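PDB 2VPZ: thiosulfate reductase from Thermus thermophilus, which probably serves as a molybdopterin-dependent oxidoreductase acting on thiosulfate or polysulfide, using a molybdenum site and a [4Fe-4S] cluster to pass electrons. Local coordinates for residues A[258-263]-A[310-315]; A[481-486]-A[509-514]; A[419-424]-A[453-458]. All blocks are in the same frame, centred on the assembly; numbering follows the deposited sequence.

Interaction 1: A[258-263]-A[310-315]; sequences TALLLA and QVIREV
L260 and I312 form the tight part of this helix-to-helix contact, where the CA atoms of L260 and I312, on helices 257-270 and 309-320, are 7.4 Å apart. One methyl does most of the touching from the first helix: CD2 of L260 lies 3.9 Å from CG1 of I312 and 4.0 Å from CG2 of I312, so it rests against both branches of the isoleucine. It gets there because CG of L260 is turned anti to the backbone N (chi1 -171°), which swings the branch across toward the partner helix. The second touch is looser, with CB of A263 standing 4.2 Å from CG2 of I312. An alanine in place of I312 would lose CG1, CG2 and CD1 together and would probably leave CD2 of L260 and CB of A263 facing a gap. The far side of 310-315 is polar and partly open to solvent: R313 forms a salt bridge with E299, E314 one with R248, and Q310 is exposed. On the buried side, A301 of helix 298-305 touches both A263 and I312. L261 packs against I206 and V315 against Y202, both on strand 202-206 of the four-stranded parallel sheet, while helix 341-354 borders T258 and L261.

Interaction 2: A[481-486]-A[509-514]; sequences PEATYL and HEPLFD. With MGD (2-amino-5,6-dimercapto-7-methyl-3,7,8a,9-tetrahydro-8-oxa-1,3,9,10-tetraaza-anthracen-4-one guanosine dinucleotide), chain H.
The CA atoms of A483 and P511, 5.8 Å apart, are the nearest CA pair where two irregular segments run nearly antiparallel (end-to-end directions 177° apart) without a hydrogen bond between them. The first segment leaves strand 479-481, an outermost strand of the five-stranded parallel sheet, and forms part of the loop that meets the guanine of the molybdopterin guanine dinucleotide, in keeping with nucleotide binding just beyond the strands of such sheets. The one apolar side-chain pair is CB of A483 with the ring carbon CG of P511, 4.1 Å apart. At the P481 end, CG of P481 lies 3.8 Å from the backbone O of D514, an oxygen that is hydrogen-bonded by NE1 of W117. At the L486 end, L486 O and H509 N are 3.7 Å apart and are not bonded. While A483 points its CB toward 509-514, E482 between P481 and A483 points its CB away from 509-514, and its chain, extended beyond CG, ends at the guanine. Loop 509-514 thus backs the loop whose other side presents the carboxylate. OE1 of E482 is hydrogen-bonded to OH of Y438, which probably helps fix the carboxylate. OE1 of E482 also accepts the N-H of guanine N1 at 2.6 Å (148°). A weaker bond joins N2 of MGD to OE1 of E482 at 2.9 Å (130°).

Interaction 3: A[419-424]-A[453-458]; sequences ELIEPM and KEALKN
This contact sets A455, on the helix of a beta-alpha-beta crossover, against I421 and M424. Helix 449-457 belongs to the connection between the adjacent parallel strands 435-438 and 462-466; segment 419-424 makes a type I beta turn from E419 to E422 and then leads into a short, weakly bonded helix. The backbones come close, with CA atoms of M424 and A455 5.4 Å apart, as the small side chain of A455 permits. Its CB is met from several directions: CG2 of I421 at 3.6 Å, CB of M424 at 3.9 Å and SD of M424 at 4.0 Å. In I421 the CG2 branch lies anti to the backbone N and CG1 beside it (chi1 -56°), which leaves CG2 as the branch that touches. M424 bends at chi3 (147°) and extends to the sheet, packing on L435 and A141, while L456 on the helix also reaches L435. K453, an earlier helix residue, is held by a salt bridge to E471 and by a cation-pi contact with F443. At the exposed N458 the backbone O of M424 lies 3.4 Å from CB of N458 and 3.6 Å from ND2 of N458, with no hydrogen bond between them.

How the interactions relate
All three contacts lie in the molybdopterin oxidoreductase part of the chain, yet they do not touch; the nearest pair, interactions 2 and 3, keep about 17 Å between nearest atoms. Interaction 1 is purely apolar and pairs two helices beside the four-stranded sheet. Interactions 2 and 3 both border the five-stranded parallel sheet, 2 beyond an outermost strand and 3 at a crossover helix. Touching residues are all buried in 1, whereas 3 runs out to an exposed asparagine and 2 to a partly exposed proline and aspartate. None has a hydrogen bond across its segments; interaction 2 alone is bonded to cofactor. Interactions 1 and 2 lie on opposite sides of the chain's centre.

Interaction 1: A[258-263]-A[310-315]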
loop_
_atom_site.group_PDB
_atom_site.type_symbol
_atom_site.label_atom_id
_atom_site.label_comp_id
_atom_site.label_asym_id
_atom_site.label_seq_id
_atom_site.Cartn_x
_atom_site.Cartn_y
_atom_site.Cartn_z
ATOM N N THR A 258 2.275 -27.436 30.322
ATOM C CA THR A 258 1.410 -27.732 31.445
ATOM C C THR A 258 1.527 -26.627 32.531
ATOM O O THR A 258 0.564 -26.389 33.246
ATOM C CB THR A 258 1.692 -29.143 32.061
ATOM O OG1 THR A 258 1.949 -30.083 31.024
ATOM C CG2 THR A 258 0.463 -29.614 32.878
ATOM N N ALA A 259 2.671 -25.941 32.629
ATOM C CA ALA A 259 2.837 -24.855 33.622
ATOM C C ALA A 259 1.997 -23.605 33.265
ATOM O O ALA A 259 1.512 -22.883 34.145
ATOM C CB ALA A 259 4.332 -24.452 33.788
ATOM N N LEU A 260 1.867 -23.365 31.952
ATOM C CA LEU A 260 1.095 -22.257 31.376
ATOM C C LEU A 260 -0.419 -22.644 31.528
ATOM O O LEU A 260 -1.263 -21.803 31.888
ATOM C CB LEU A 260 1.526 -21.988 29.909
ATOM C CG LEU A 260 1.102 -20.800 29.020
ATOM C CD1 LEU A 260 0.098 -21.258 27.951
ATOM C CD2 LEU A 260 0.527 -19.649 29.872
ATOM N N LEU A 261 -0.773 -23.904 31.300
ATOM C CA LEU A 261 -2.167 -24.337 31.484
ATOM C C LEU A 261 -2.579 -24.274 32.994
ATOM O O LEU A 261 -3.637 -23.744 33.310
ATOM C CB LEU A 261 -2.417 -25.732 30.867
ATOM C CG LEU A 261 -2.439 -25.733 29.319
ATOM C CD1 LEU A 261 -2.125 -27.135 28.759
ATOM C CD2 LEU A 261 -3.795 -25.213 28.805
ATOM N N LEU A 262 -1.749 -24.779 33.909
ATOM C CA LEU A 262 -2.048 -24.713 35.362
ATOM C C LEU A 262 -2.230 -23.255 35.881
ATOM O O LEU A 262 -3.122 -22.988 36.698
ATOM C CB LEU A 262 -0.964 -25.425 36.212
ATOM C CG LEU A 262 -0.806 -26.946 36.042
ATOM C CD1 LEU A 262 0.414 -27.442 36.819
ATOM C CD2 LEU A 262 -2.076 -27.680 36.503
ATOM N N ALA A 263 -1.391 -22.330 35.409
ATOM C CA ALA A 263 -1.455 -20.905 35.797
ATOM C C ALA A 263 -2.691 -20.178 35.212
ATOM O O ALA A 263 -3.123 -19.148 35.735
ATOM C CB ALA A 263 -0.140 -20.144 35.412
ATOM N N GLN A 310 2.336 -10.824 32.921
ATOM C CA GLN A 310 1.224 -9.934 32.482
ATOM C C GLN A 310 0.489 -10.605 31.303
ATOM O O GLN A 310 -0.757 -10.715 31.295
ATOM C CB GLN A 310 1.727 -8.524 32.095
ATOM C CG GLN A 310 0.634 -7.502 31.627
ATOM C CD GLN A 310 -0.384 -7.072 32.712
ATOM O OE1 GLN A 310 -1.090 -7.909 33.297
ATOM N NE2 GLN A 310 -0.466 -5.756 32.970
ATOM N N VAL A 311 1.267 -11.062 30.323
ATOM C CA VAL A 311 0.744 -11.793 29.173
ATOM C C VAL A 311 -0.047 -13.034 29.674
ATOM O O VAL A 311 -1.175 -13.235 29.236
ATOM C CB VAL A 311 1.899 -12.221 28.208
ATOM C CG1 VAL A 311 1.356 -13.121 27.068
ATOM C CG2 VAL A 311 2.576 -10.977 27.641
ATOM N N ILE A 312 0.485 -13.840 30.601
ATOM C CA ILE A 312 -0.275 -15.016 31.095
ATOM C C ILE A 312 -1.670 -14.660 31.680
ATOM O O ILE A 312 -2.669 -15.352 31.428
ATOM C CB ILE A 312 0.554 -15.864 32.124
ATOM C CG1 ILE A 312 1.856 -16.331 31.450
ATOM C CG2 ILE A 312 -0.337 -17.011 32.694
ATOM C CD1 ILE A 312 2.811 -17.217 32.257
ATOM N N ARG A 313 -1.712 -13.567 32.436
ATOM C CA ARG A 313 -2.923 -12.985 33.032
ATOM C C ARG A 313 -3.923 -12.454 31.990
ATOM O O ARG A 313 -5.113 -12.806 32.012
ATOM C CB ARG A 313 -2.571 -11.834 33.965
ATOM C CG ARG A 313 -2.602 -12.243 35.380
ATOM C CD ARG A 313 -2.525 -11.132 36.379
ATOM N NE ARG A 313 -1.921 -11.749 37.535
ATOM C CZ ARG A 313 -0.629 -11.718 37.809
ATOM N NH1 ARG A 313 0.202 -11.053 37.018
ATOM N NH2 ARG A 313 -0.163 -12.438 38.820
ATOM N N GLU A 314 -3.437 -11.573 31.119
ATOM C CA GLU A 314 -4.226 -10.977 30.029
ATOM C C GLU A 314 -4.888 -12.063 29.159
ATOM O O GLU A 314 -6.080 -11.966 28.848
ATOM C CB GLU A 314 -3.350 -10.066 29.150
ATOM C CG GLU A 314 -3.354 -8.571 29.503
ATOM C CD GLU A 314 -2.218 -7.745 28.837
ATOM O OE1 GLU A 314 -1.911 -7.956 27.634
ATOM O OE2 GLU A 314 -1.653 -6.872 29.538
ATOM N N VAL A 315 -4.145 -13.089 28.755
ATOM C CA VAL A 315 -4.756 -14.146 27.953
ATOM C C VAL A 315 -5.910 -14.861 28.694
ATOM O O VAL A 315 -6.949 -15.090 28.087
ATOM C CB VAL A 315 -3.687 -15.175 27.412
ATOM C CG1 VAL A 315 -4.380 -16.369 26.683
ATOM C CG2 VAL A 315 -2.746 -14.452 26.454
#

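Interaction 2: A[481-486]-A[509-514]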
loop_
_atom_site.group_PDB
_atom_site.type_symbol
_atom_site.label_atom_id
_atom_site.label_comp_id
_atom_site.label_asym_id
_atom_site.label_seq_id
_atom_site.Cartn_x
_atom_site.Cartn_y
_atom_site.Cartn_z
ATOM N N PRO A 481 0.583 -57.072 -3.530
ATOM C CA PRO A 481 0.188 -55.749 -4.057
ATOM C C PRO A 481 -1.296 -55.379 -3.938
ATOM O O PRO A 481 -2.135 -56.013 -4.596
ATOM C CB PRO A 481 0.702 -55.761 -5.493
ATOM C CG PRO A 481 0.603 -57.227 -5.905
ATOM C CD PRO A 481 0.846 -58.034 -4.616
ATOM N N GLU A 482 -1.628 -54.379 -3.122
ATOM C CA GLU A 482 -3.019 -53.987 -2.969
ATOM C C GLU A 482 -3.478 -53.087 -4.098
ATOM O O GLU A 482 -2.685 -52.448 -4.816
ATOM C CB GLU A 482 -3.347 -53.249 -1.627
ATOM C CG GLU A 482 -4.815 -53.545 -1.187
ATOM C CD GLU A 482 -5.442 -52.574 -0.165
ATOM O OE1 GLU A 482 -4.709 -51.956 0.620
ATOM O OE2 GLU A 482 -6.694 -52.481 -0.158
ATOM N N ALA A 483 -4.784 -53.100 -4.297
ATOM C CA ALA A 483 -5.380 -52.273 -5.300
ATOM C C ALA A 483 -5.603 -50.973 -4.569
ATOM O O ALA A 483 -5.903 -50.909 -3.369
ATOM C CB ALA A 483 -6.679 -52.865 -5.831
ATOM N N THR A 484 -5.456 -49.925 -5.361
ATOM C CA THR A 484 -5.550 -48.558 -4.906
ATOM C C THR A 484 -7.023 -48.049 -4.723
ATOM O O THR A 484 -7.943 -48.602 -5.317
ATOM C CB THR A 484 -4.645 -47.748 -5.918
ATOM O OG1 THR A 484 -3.848 -46.826 -5.222
ATOM C CG2 THR A 484 -5.468 -47.089 -6.990
ATOM N N TYR A 485 -7.235 -47.027 -3.875
ATOM C CA TYR A 485 -8.572 -46.479 -3.557
ATOM C C TYR A 485 -9.487 -46.146 -4.750
ATOM O O TYR A 485 -10.710 -46.152 -4.640
ATOM C CB TYR A 485 -8.463 -45.234 -2.628
ATOM C CG TYR A 485 -8.078 -43.904 -3.290
ATOM C CD1 TYR A 485 -9.023 -42.896 -3.487
ATOM C CD2 TYR A 485 -6.746 -43.640 -3.697
ATOM C CE1 TYR A 485 -8.675 -41.649 -4.070
ATOM C CE2 TYR A 485 -6.383 -42.391 -4.283
ATOM C CZ TYR A 485 -7.353 -41.398 -4.467
ATOM O OH TYR A 485 -7.009 -40.183 -5.027
ATOM N N LEU A 486 -8.892 -45.860 -5.896
ATOM C CA LEU A 486 -9.669 -45.535 -7.086
ATOM C C LEU A 486 -10.096 -46.807 -7.867
ATOM O O LEU A 486 -11.040 -46.752 -8.657
ATOM C CB LEU A 486 -8.907 -44.555 -8.005
ATOM C CG LEU A 486 -8.610 -43.126 -7.484
ATOM C CD1 LEU A 486 -7.457 -42.457 -8.258
ATOM C CD2 LEU A 486 -9.881 -42.266 -7.559
ATOM N N HIS A 509 -12.517 -47.566 -11.991
ATOM C CA HIS A 509 -12.053 -48.479 -13.065
ATOM C C HIS A 509 -11.449 -49.744 -12.406
ATOM O O HIS A 509 -11.155 -49.687 -11.216
ATOM C CB HIS A 509 -11.025 -47.762 -14.025
ATOM C CG HIS A 509 -9.648 -47.560 -13.467
ATOM N ND1 HIS A 509 -9.119 -46.327 -13.226
ATOM C CD2 HIS A 509 -8.665 -48.430 -13.180
ATOM C CE1 HIS A 509 -7.870 -46.439 -12.813
ATOM N NE2 HIS A 509 -7.566 -47.717 -12.774
ATOM N N GLU A 510 -11.256 -50.844 -13.133
ATOM C CA GLU A 510 -10.687 -52.070 -12.544
ATOM C C GLU A 510 -9.209 -52.080 -12.232
ATOM O O GLU A 510 -8.409 -51.432 -12.945
ATOM C CB GLU A 510 -10.986 -53.364 -13.357
ATOM C CG GLU A 510 -11.221 -53.207 -14.885
ATOM C CD GLU A 510 -10.151 -53.875 -15.798
ATOM O OE1 GLU A 510 -9.709 -55.008 -15.485
ATOM O OE2 GLU A 510 -9.803 -53.259 -16.845
ATOM N N PRO A 511 -8.803 -52.817 -11.156
ATOM C CA PRO A 511 -7.405 -52.928 -10.728
ATOM C C PRO A 511 -6.438 -53.093 -11.923
ATOM O O PRO A 511 -6.823 -53.592 -12.991
ATOM C CB PRO A 511 -7.427 -54.133 -9.802
ATOM C CG PRO A 511 -8.779 -54.066 -9.126
ATOM C CD PRO A 511 -9.713 -53.492 -10.214
ATOM N N LEU A 512 -5.179 -52.698 -11.761
ATOM C CA LEU A 512 -4.203 -52.805 -12.842
ATOM C C LEU A 512 -3.172 -53.923 -12.587
ATOM O O LEU A 512 -2.925 -54.292 -11.426
ATOM C CB LEU A 512 -3.542 -51.406 -13.099
ATOM C CG LEU A 512 -4.135 -50.355 -14.095
ATOM C CD1 LEU A 512 -5.598 -50.699 -14.422
ATOM C CD2 LEU A 512 -4.020 -48.898 -13.565
ATOM N N PHE A 513 -2.620 -54.535 -13.636
ATOM C CA PHE A 513 -1.610 -55.571 -13.465
ATOM C C PHE A 513 -2.185 -56.772 -12.676
ATOM O O PHE A 513 -3.250 -57.287 -13.009
ATOM C CB PHE A 513 -0.427 -54.955 -12.681
ATOM C CG PHE A 513 0.095 -53.646 -13.255
ATOM C CD1 PHE A 513 -0.084 -52.413 -12.587
ATOM C CD2 PHE A 513 0.730 -53.625 -14.495
ATOM C CE1 PHE A 513 0.381 -51.184 -13.148
ATOM C CE2 PHE A 513 1.206 -52.427 -15.081
ATOM C CZ PHE A 513 1.030 -51.207 -14.402
ATOM N N ASP A 514 -1.470 -57.217 -11.634
ATOM C CA ASP A 514 -1.995 -58.297 -10.819
ATOM C C ASP A 514 -2.391 -57.791 -9.441
ATOM O O ASP A 514 -2.026 -58.343 -8.399
ATOM C CB ASP A 514 -1.016 -59.464 -10.684
ATOM C CG ASP A 514 -1.726 -60.789 -10.583
ATOM O OD1 ASP A 514 -2.935 -60.771 -10.912
ATOM O OD2 ASP A 514 -1.130 -61.814 -10.194
HETATM P PB MGD H . 2.814 -43.323 6.027
HETATM O O1B MGD H . 4.237 -42.861 6.080
HETATM O O2B MGD H . 1.863 -42.670 5.071
HETATM O O3B MGD H . 2.372 -43.347 7.579
HETATM O O3A MGD H . 1.763 -43.471 10.009
HETATM P PA MGD H . 1.560 -44.265 8.640
HETATM O O1A MGD H . 0.154 -44.272 8.062
HETATM O O2A MGD H . 2.308 -45.541 8.804
HETATM O "O5'" MGD H . 2.772 -44.845 5.654
HETATM C "C5'" MGD H . 1.735 -45.397 4.842
HETATM C "C4'" MGD H . 2.266 -46.732 4.320
HETATM O "O4'" MGD H . 1.086 -47.283 3.746
HETATM C "C3'" MGD H . 3.274 -46.644 3.205
HETATM O "O3'" MGD H . 4.000 -47.879 3.238
HETATM C "C2'" MGD H . 2.368 -46.552 1.967
HETATM O "O2'" MGD H . 3.116 -46.982 0.861
HETATM C "C1'" MGD H . 1.218 -47.502 2.308
HETATM N N9 MGD H . -0.117 -47.319 1.622
HETATM C C8 MGD H . -0.667 -46.163 1.247
HETATM N N7 MGD H . -1.893 -46.305 0.692
HETATM C C5 MGD H . -2.203 -47.619 0.743
HETATM C C6 MGD H . -3.390 -48.513 0.378
HETATM O O6 MGD H . -4.445 -48.062 -0.191
HETATM N N1 MGD H . -3.240 -49.849 0.661
HETATM C C2 MGD H . -2.125 -50.398 1.235
HETATM N N2 MGD H . -1.996 -51.734 1.503
HETATM N N3 MGD H . -1.090 -49.622 1.582
HETATM C C4 MGD H . -1.020 -48.267 1.367
HETATM C C10 MGD H . 0.861 -42.401 10.428
HETATM C C11 MGD H . 1.177 -42.083 11.850
HETATM O O11 MGD H . 2.602 -42.024 11.928
HETATM C C12 MGD H . 0.561 -40.867 12.437
HETATM S S12 MGD H . -1.116 -40.540 12.296
HETATM C C13 MGD H . 1.260 -40.001 13.171
HETATM S S13 MGD H . 0.696 -38.585 13.837
HETATM C C14 MGD H . 2.627 -40.133 13.567
HETATM N N15 MGD H . 3.422 -39.060 12.904
HETATM C C16 MGD H . 4.781 -39.221 13.031
HETATM C C17 MGD H . 5.798 -38.166 13.017
HETATM O O17 MGD H . 5.470 -36.957 12.825
HETATM N N18 MGD H . 7.068 -38.516 13.225
HETATM C C19 MGD H . 7.462 -39.786 13.440
HETATM N N19 MGD H . 8.780 -40.123 13.581
HETATM N N20 MGD H . 6.567 -40.776 13.493
HETATM C C21 MGD H . 5.269 -40.590 13.282
HETATM N N22 MGD H . 4.426 -41.628 13.277
HETATM C C23 MGD H . 3.007 -41.538 13.211
#

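Interaction 3: A[419-424]-A[453-458]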
loop_
_atom_site.group_PDB
_atom_site.type_symbol
_atom_site.label_atom_id
_atom_site.label_comp_id
_atom_site.label_asym_id
_atom_site.label_seq_id
_atom_site.Cartn_x
_atom_site.Cartn_y
_atom_site.Cartn_z
ATOM N N GLU A 419 5.424 -50.924 21.828
ATOM C CA GLU A 419 5.770 -51.791 22.969
ATOM C C GLU A 419 5.754 -53.326 22.648
ATOM O O GLU A 419 6.474 -54.100 23.296
ATOM C CB GLU A 419 4.906 -51.454 24.197
ATOM C CG GLU A 419 5.041 -49.984 24.711
ATOM C CD GLU A 419 6.484 -49.606 25.099
ATOM O OE1 GLU A 419 7.134 -50.431 25.777
ATOM O OE2 GLU A 419 6.939 -48.491 24.739
ATOM N N LEU A 420 4.975 -53.750 21.645
ATOM C CA LEU A 420 4.882 -55.167 21.208
ATOM C C LEU A 420 6.037 -55.603 20.293
ATOM O O LEU A 420 5.983 -56.701 19.711
ATOM C CB LEU A 420 3.587 -55.460 20.408
ATOM C CG LEU A 420 2.270 -54.821 20.834
ATOM C CD1 LEU A 420 1.334 -54.711 19.630
ATOM C CD2 LEU A 420 1.623 -55.609 21.984
ATOM N N ILE A 421 7.042 -54.748 20.136
ATOM C CA ILE A 421 8.209 -55.025 19.261
ATOM C C ILE A 421 9.344 -55.703 20.003
ATOM O O ILE A 421 10.209 -56.341 19.413
ATOM C CB ILE A 421 8.880 -53.748 18.642
ATOM C CG1 ILE A 421 7.882 -52.906 17.873
ATOM C CG2 ILE A 421 10.070 -54.182 17.728
ATOM C CD1 ILE A 421 8.292 -52.596 16.421
ATOM N N GLU A 422 9.360 -55.474 21.305
ATOM C CA GLU A 422 10.370 -55.994 22.212
ATOM C C GLU A 422 10.143 -57.523 22.322
ATOM O O GLU A 422 11.123 -58.308 22.231
ATOM C CB GLU A 422 10.266 -55.276 23.561
ATOM C CG GLU A 422 11.349 -55.541 24.594
ATOM C CD GLU A 422 10.905 -55.133 26.004
ATOM O OE1 GLU A 422 9.676 -55.145 26.252
ATOM O OE2 GLU A 422 11.775 -54.818 26.860
ATOM N N PRO A 423 8.882 -57.979 22.537
ATOM C CA PRO A 423 8.529 -59.395 22.632
ATOM C C PRO A 423 9.097 -60.279 21.472
ATOM O O PRO A 423 9.280 -61.492 21.637
ATOM C CB PRO A 423 6.997 -59.374 22.625
ATOM C CG PRO A 423 6.646 -58.092 23.359
ATOM C CD PRO A 423 7.812 -57.124 23.083
ATOM N N MET A 424 9.359 -59.674 20.309
ATOM C CA MET A 424 9.899 -60.336 19.095
ATOM C C MET A 424 11.430 -60.538 19.105
ATOM O O MET A 424 11.968 -61.338 18.326
ATOM C CB MET A 424 9.559 -59.566 17.797
ATOM C CG MET A 424 8.102 -59.192 17.552
ATOM S SD MET A 424 7.879 -57.853 16.310
ATOM C CE MET A 424 6.292 -58.327 15.540
ATOM N N LYS A 453 14.471 -53.547 13.123
ATOM C CA LYS A 453 15.193 -54.404 12.154
ATOM C C LYS A 453 15.733 -55.710 12.792
ATOM O O LYS A 453 15.820 -56.769 12.148
ATOM C CB LYS A 453 16.308 -53.619 11.442
ATOM C CG LYS A 453 15.827 -52.320 10.776
ATOM C CD LYS A 453 16.865 -51.751 9.807
ATOM C CE LYS A 453 16.293 -50.659 8.872
ATOM N NZ LYS A 453 17.329 -49.660 8.425
ATOM N N GLU A 454 16.108 -55.610 14.066
ATOM C CA GLU A 454 16.546 -56.755 14.865
ATOM C C GLU A 454 15.296 -57.680 14.960
ATOM O O GLU A 454 15.367 -58.892 14.725
ATOM C CB GLU A 454 16.921 -56.297 16.275
ATOM C CG GLU A 454 18.354 -56.549 16.725
ATOM C CD GLU A 454 18.480 -56.773 18.246
ATOM O OE1 GLU A 454 18.447 -57.956 18.681
ATOM O OE2 GLU A 454 18.586 -55.757 18.993
ATOM N N ALA A 455 14.159 -57.080 15.323
ATOM C CA ALA A 455 12.893 -57.797 15.460
ATOM C C ALA A 455 12.424 -58.478 14.153
ATOM O O ALA A 455 11.859 -59.565 14.201
ATOM C CB ALA A 455 11.786 -56.870 16.049
ATOM N N LEU A 456 12.633 -57.881 12.987
ATOM C CA LEU A 456 12.231 -58.577 11.756
ATOM C C LEU A 456 13.195 -59.769 11.526
ATOM O O LEU A 456 12.797 -60.811 10.994
ATOM C CB LEU A 456 12.202 -57.666 10.499
ATOM C CG LEU A 456 11.431 -56.336 10.572
ATOM C CD1 LEU A 456 11.535 -55.554 9.236
ATOM C CD2 LEU A 456 9.958 -56.578 10.955
ATOM N N LYS A 457 14.458 -59.629 11.932
ATOM C CA LYS A 457 15.460 -60.682 11.784
ATOM C C LYS A 457 15.000 -61.995 12.467
ATOM O O LYS A 457 14.982 -63.074 11.878
ATOM C CB LYS A 457 16.844 -60.258 12.368
ATOM C CG LYS A 457 17.983 -60.052 11.330
ATOM C CD LYS A 457 17.632 -59.008 10.243
ATOM C CE LYS A 457 18.263 -59.347 8.868
ATOM N NZ LYS A 457 19.486 -58.526 8.537
ATOM N N ASN A 458 14.574 -61.861 13.716
ATOM C CA ASN A 458 14.130 -62.969 14.530
ATOM C C ASN A 458 12.767 -63.629 14.237
ATOM O O ASN A 458 12.395 -64.623 14.856
ATOM C CB ASN A 458 14.164 -62.549 16.002
ATOM C CG ASN A 458 14.949 -63.497 16.881
ATOM O OD1 ASN A 458 15.373 -64.568 16.430
ATOM N ND2 ASN A 458 15.147 -63.116 18.148
#